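Local coordinates for DNA replication licensing factor MCM related protein (Thermoplasma acidophilum, PDB 4ME3) that forms the zinc-binding N-terminal part of an archaeal MCM, probably a helicase that binds single-stranded DNA and uses ATP to unwind it during replication, at residues T46-F51 with N97-D102. Sequence-based numbering, arbitrary orientation.
Sequences TLYVSF and NLRIKD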
ATOM      1  N   THR A  46     -10.691   4.045  -2.617  1.00 12.98           N
ATOM      2  CA  THR A  46     -10.252   2.716  -3.023  1.00 15.19           C
ATOM      3  C   THR A  46     -10.968   2.258  -4.289  1.00 17.49           C
ATOM      4  O   THR A  46     -12.179   2.436  -4.433  1.00 14.12           O
ATOM      5  CB  THR A  46     -10.533   1.672  -1.929  1.00 15.82           C
ATOM      6  OG1 THR A  46      -9.892   2.065  -0.711  1.00 17.01           O
ATOM      7  CG2 THR A  46     -10.028   0.298  -2.350  1.00 17.79           C
ATOM      8  N   LEU A  47     -10.211   1.653  -5.199  1.00 13.70           N
ATOM      9  CA  LEU A  47     -10.774   1.026  -6.385  1.00 14.50           C
ATOM     10  C   LEU A  47     -10.259  -0.400  -6.475  1.00 12.23           C
ATOM     11  O   LEU A  47      -9.058  -0.627  -6.386  1.00 13.24           O
ATOM     12  CB  LEU A  47     -10.361   1.785  -7.650  1.00 10.19           C
ATOM     13  CG  LEU A  47     -10.848   1.155  -8.959  1.00 14.38           C
ATOM     14  CD1 LEU A  47     -12.357   1.280  -9.088  1.00 16.18           C
ATOM     15  CD2 LEU A  47     -10.146   1.776 -10.164  1.00 18.76           C
ATOM     16  N   TYR A  48     -11.171  -1.352  -6.638  1.00 11.51           N
ATOM     17  CA  TYR A  48     -10.798  -2.734  -6.913  1.00 12.16           C
ATOM     18  C   TYR A  48     -10.815  -2.999  -8.411  1.00 14.81           C
ATOM     19  O   TYR A  48     -11.796  -2.698  -9.090  1.00 13.67           O
ATOM     20  CB  TYR A  48     -11.758  -3.693  -6.216  1.00 14.94           C
ATOM     21  CG  TYR A  48     -11.544  -3.760  -4.725  1.00 14.27           C
ATOM     22  CD1 TYR A  48     -10.654  -4.672  -4.178  1.00 15.06           C
ATOM     23  CD2 TYR A  48     -12.221  -2.909  -3.866  1.00 20.18           C
ATOM     24  CE1 TYR A  48     -10.444  -4.736  -2.815  1.00 18.38           C
ATOM     25  CE2 TYR A  48     -12.016  -2.967  -2.497  1.00 17.14           C
ATOM     26  CZ  TYR A  48     -11.128  -3.883  -1.982  1.00 18.29           C
ATOM     27  OH  TYR A  48     -10.918  -3.948  -0.621  1.00 17.07           O
ATOM     28  N   VAL A  49      -9.725  -3.565  -8.918  1.00 12.93           N
ATOM     29  CA  VAL A  49      -9.626  -3.929 -10.327  1.00 13.55           C
ATOM     30  C   VAL A  49      -9.525  -5.441 -10.456  1.00 14.69           C
ATOM     31  O   VAL A  49      -8.777  -6.087  -9.723  1.00 16.00           O
ATOM     32  CB  VAL A  49      -8.403  -3.273 -10.996  1.00 19.62           C
ATOM     33  CG1 VAL A  49      -8.150  -3.876 -12.362  1.00 25.25           C
ATOM     34  CG2 VAL A  49      -8.603  -1.764 -11.098  1.00 18.50           C
ATOM     35  N   SER A  50     -10.281  -6.005 -11.389  1.00 11.72           N
ATOM     36  CA  SER A  50     -10.321  -7.452 -11.557  1.00 12.55           C
ATOM     37  C   SER A  50      -9.094  -7.950 -12.304  1.00 15.10           C
ATOM     38  O   SER A  50      -8.768  -7.454 -13.381  1.00 12.21           O
ATOM     39  CB  SER A  50     -11.583  -7.862 -12.314  1.00 19.09           C
ATOM     40  OG  SER A  50     -11.601  -9.259 -12.535  1.00 19.03           O
ATOM     41  N   PHE A  51      -8.406  -8.938 -11.746  1.00 11.97           N
ATOM     42  CA  PHE A  51      -7.253  -9.490 -12.431  1.00 13.30           C
ATOM     43  C   PHE A  51      -7.684 -10.170 -13.729  1.00 15.09           C
ATOM     44  O   PHE A  51      -6.902 -10.262 -14.673  1.00 18.24           O
ATOM     45  CB  PHE A  51      -6.492 -10.474 -11.546  1.00 15.26           C
ATOM     46  CG  PHE A  51      -5.169 -10.873 -12.113  1.00 13.44           C
ATOM     47  CD1 PHE A  51      -4.088 -10.007 -12.047  1.00 13.89           C
ATOM     48  CD2 PHE A  51      -5.008 -12.093 -12.744  1.00 22.09           C
ATOM     49  CE1 PHE A  51      -2.868 -10.361 -12.579  1.00 17.60           C
ATOM     50  CE2 PHE A  51      -3.788 -12.451 -13.284  1.00 23.09           C
ATOM     51  CZ  PHE A  51      -2.718 -11.584 -13.199  1.00 22.10           C
ATOM     52  N   ASN A  97      -6.019   4.010  -2.850  1.00 13.21           N
ATOM     53  CA  ASN A  97      -5.715   2.588  -2.830  1.00 17.68           C
ATOM     54  C   ASN A  97      -6.267   1.878  -4.052  1.00 14.55           C
ATOM     55  O   ASN A  97      -7.479   1.714  -4.196  1.00 13.55           O
ATOM     56  CB  ASN A  97      -6.302   1.930  -1.588  1.00 13.70           C
ATOM     57  CG  ASN A  97      -5.908   2.635  -0.314  1.00 21.16           C
ATOM     58  OD1 ASN A  97      -4.737   2.937  -0.096  1.00 23.23           O
ATOM     59  ND2 ASN A  97      -6.887   2.906   0.534  1.00 17.08           N
ATOM     60  N   LEU A  98      -5.365   1.457  -4.926  1.00 10.88           N
ATOM     61  CA  LEU A  98      -5.718   0.602  -6.038  1.00 10.95           C
ATOM     62  C   LEU A  98      -5.473  -0.830  -5.590  1.00 15.44           C
ATOM     63  O   LEU A  98      -4.356  -1.184  -5.211  1.00 16.57           O
ATOM     64  CB  LEU A  98      -4.862   0.947  -7.259  1.00 12.87           C
ATOM     65  CG  LEU A  98      -5.120   0.156  -8.541  1.00 14.22           C
ATOM     66  CD1 LEU A  98      -6.575   0.223  -8.945  1.00 16.60           C
ATOM     67  CD2 LEU A  98      -4.231   0.690  -9.656  1.00 16.32           C
ATOM     68  N   ARG A  99      -6.525  -1.638  -5.604  1.00 12.72           N
ATOM     69  CA  ARG A  99      -6.445  -3.014  -5.132  1.00 11.19           C
ATOM     70  C   ARG A  99      -6.789  -3.990  -6.247  1.00 15.90           C
ATOM     71  O   ARG A  99      -7.573  -3.680  -7.141  1.00 19.06           O
ATOM     72  CB  ARG A  99      -7.383  -3.218  -3.941  1.00 14.38           C
ATOM     73  CG  ARG A  99      -7.068  -2.303  -2.770  1.00 14.70           C
ATOM     74  CD  ARG A  99      -7.900  -2.629  -1.541  1.00 15.10           C
ATOM     75  NE  ARG A  99      -7.588  -1.730  -0.433  1.00 20.00           N
ATOM     76  CZ  ARG A  99      -6.453  -1.762   0.256  1.00 22.26           C
ATOM     77  NH1 ARG A  99      -5.509  -2.644  -0.044  1.00 20.30           N
ATOM     78  NH2 ARG A  99      -6.257  -0.904   1.250  1.00 20.45           N
ATOM     79  N   ILE A 100      -6.183  -5.170  -6.187  1.00 16.50           N
ATOM     80  CA  ILE A 100      -6.413  -6.209  -7.178  1.00 14.92           C
ATOM     81  C   ILE A 100      -7.296  -7.292  -6.572  1.00 19.37           C
ATOM     82  O   ILE A 100      -7.051  -7.748  -5.457  1.00 19.04           O
ATOM     83  CB  ILE A 100      -5.085  -6.854  -7.626  1.00 11.96           C
ATOM     84  CG1 ILE A 100      -4.090  -5.786  -8.084  1.00 18.62           C
ATOM     85  CG2 ILE A 100      -5.327  -7.860  -8.744  1.00 13.48           C
ATOM     86  CD1 ILE A 100      -4.609  -4.896  -9.192  1.00 21.26           C
ATOM     87  N   LYS A 101      -8.328  -7.695  -7.307  1.00 12.57           N
ATOM     88  CA  LYS A 101      -9.193  -8.784  -6.879  1.00 16.44           C
ATOM     89  C   LYS A 101      -9.272  -9.847  -7.972  1.00 16.43           C
ATOM     90  O   LYS A 101      -8.670  -9.701  -9.037  1.00 15.68           O
ATOM     91  CB  LYS A 101     -10.594  -8.261  -6.549  1.00 22.02           C
ATOM     92  CG  LYS A 101     -11.312  -7.638  -7.734  1.00 17.83           C
ATOM     93  CD  LYS A 101     -12.745  -7.262  -7.403  1.00 23.89           C
ATOM     94  CE  LYS A 101     -13.408  -6.583  -8.589  1.00 24.07           C
ATOM     95  NZ  LYS A 101     -14.810  -6.170  -8.307  1.00 34.79           N
ATOM     96  N   ASP A 102     -10.003 -10.922  -7.692  1.00 16.80           N
ATOM     97  CA  ASP A 102     -10.224 -11.991  -8.662  1.00 17.25           C
ATOM     98  C   ASP A 102      -8.919 -12.682  -9.074  1.00 22.23           C
ATOM     99  O   ASP A 102      -8.689 -12.966 -10.250  1.00 22.47           O
ATOM    100  CB  ASP A 102     -10.956 -11.448  -9.893  1.00 17.96           C
ATOM    101  CG  ASP A 102     -12.312 -10.849  -9.552  1.00 29.24           C
ATOM    102  OD1 ASP A 102     -12.910 -11.245  -8.526  1.00 27.11           O
ATOM    103  OD2 ASP A 102     -12.787  -9.981 -10.314  1.00 25.98           O
TER
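Ser50 OG donates a short hydrogen bond of 2.6 Å to Asp102 OD2, on the anti lone pair of the carboxylate. A chi1 of 177° turns the hydroxyl away from the backbone N of Ser50 and toward the start of helix 51-57, where it also accepts a weak bond from the backbone N of Arg52. Ser50 is the N-cap residue of this helix, and its side chain caps that backbone N. Asp102, just past the end of strand 97-101, thus bonds to the capping hydroxyl. Its OD2 also makes a long, weak ion pair with Arg52. Next to this, Phe51 N reaches Lys101 O at 2.8 Å, with the donor tilted from the carbonyl plane.

Strands 46-50 and 97-101 run parallel. Leu47 N bonds to Asn97 O, and Arg99 N returns to Leu47 O at 2.8 Å. Val49 N bonds to Arg99 O, and Lys101 N bonds to Val49 O. The strands form a two-stranded parallel sheet in the otherwise helical part of the MCM N-terminal domain, with helices 51-57, 59-67 and 69-84 in the connection between them.

One face carries Leu47, Val49, Leu98 and Ile100. Leu98 CD1 packs on Val49 CG2 at 3.6 Å and more loosely on Leu47 CD2. Helix 14-27 covers this side through Trp21, Phe24 and Phe25.

On the other face Tyr48 and Arg99 lie alongside each other. Arg99 CB is 3.6 Å from Tyr48 CE1, CG stands over one face of the ring, and CD is 3.4 Å from Tyr48 OH. The ring and guanidinium planes are 38° apart. Extended from CG to NE, the Arg99 chain carries the guanidinium to a salt bridge with Asp223 and a bond to Ile262 O. Lys101 CD flanks Tyr48 CB at 3.9 Å. Asn97 ND2 gives Thr46 OG1 a weak bond of 3.4 Å and is held more firmly by Asp222.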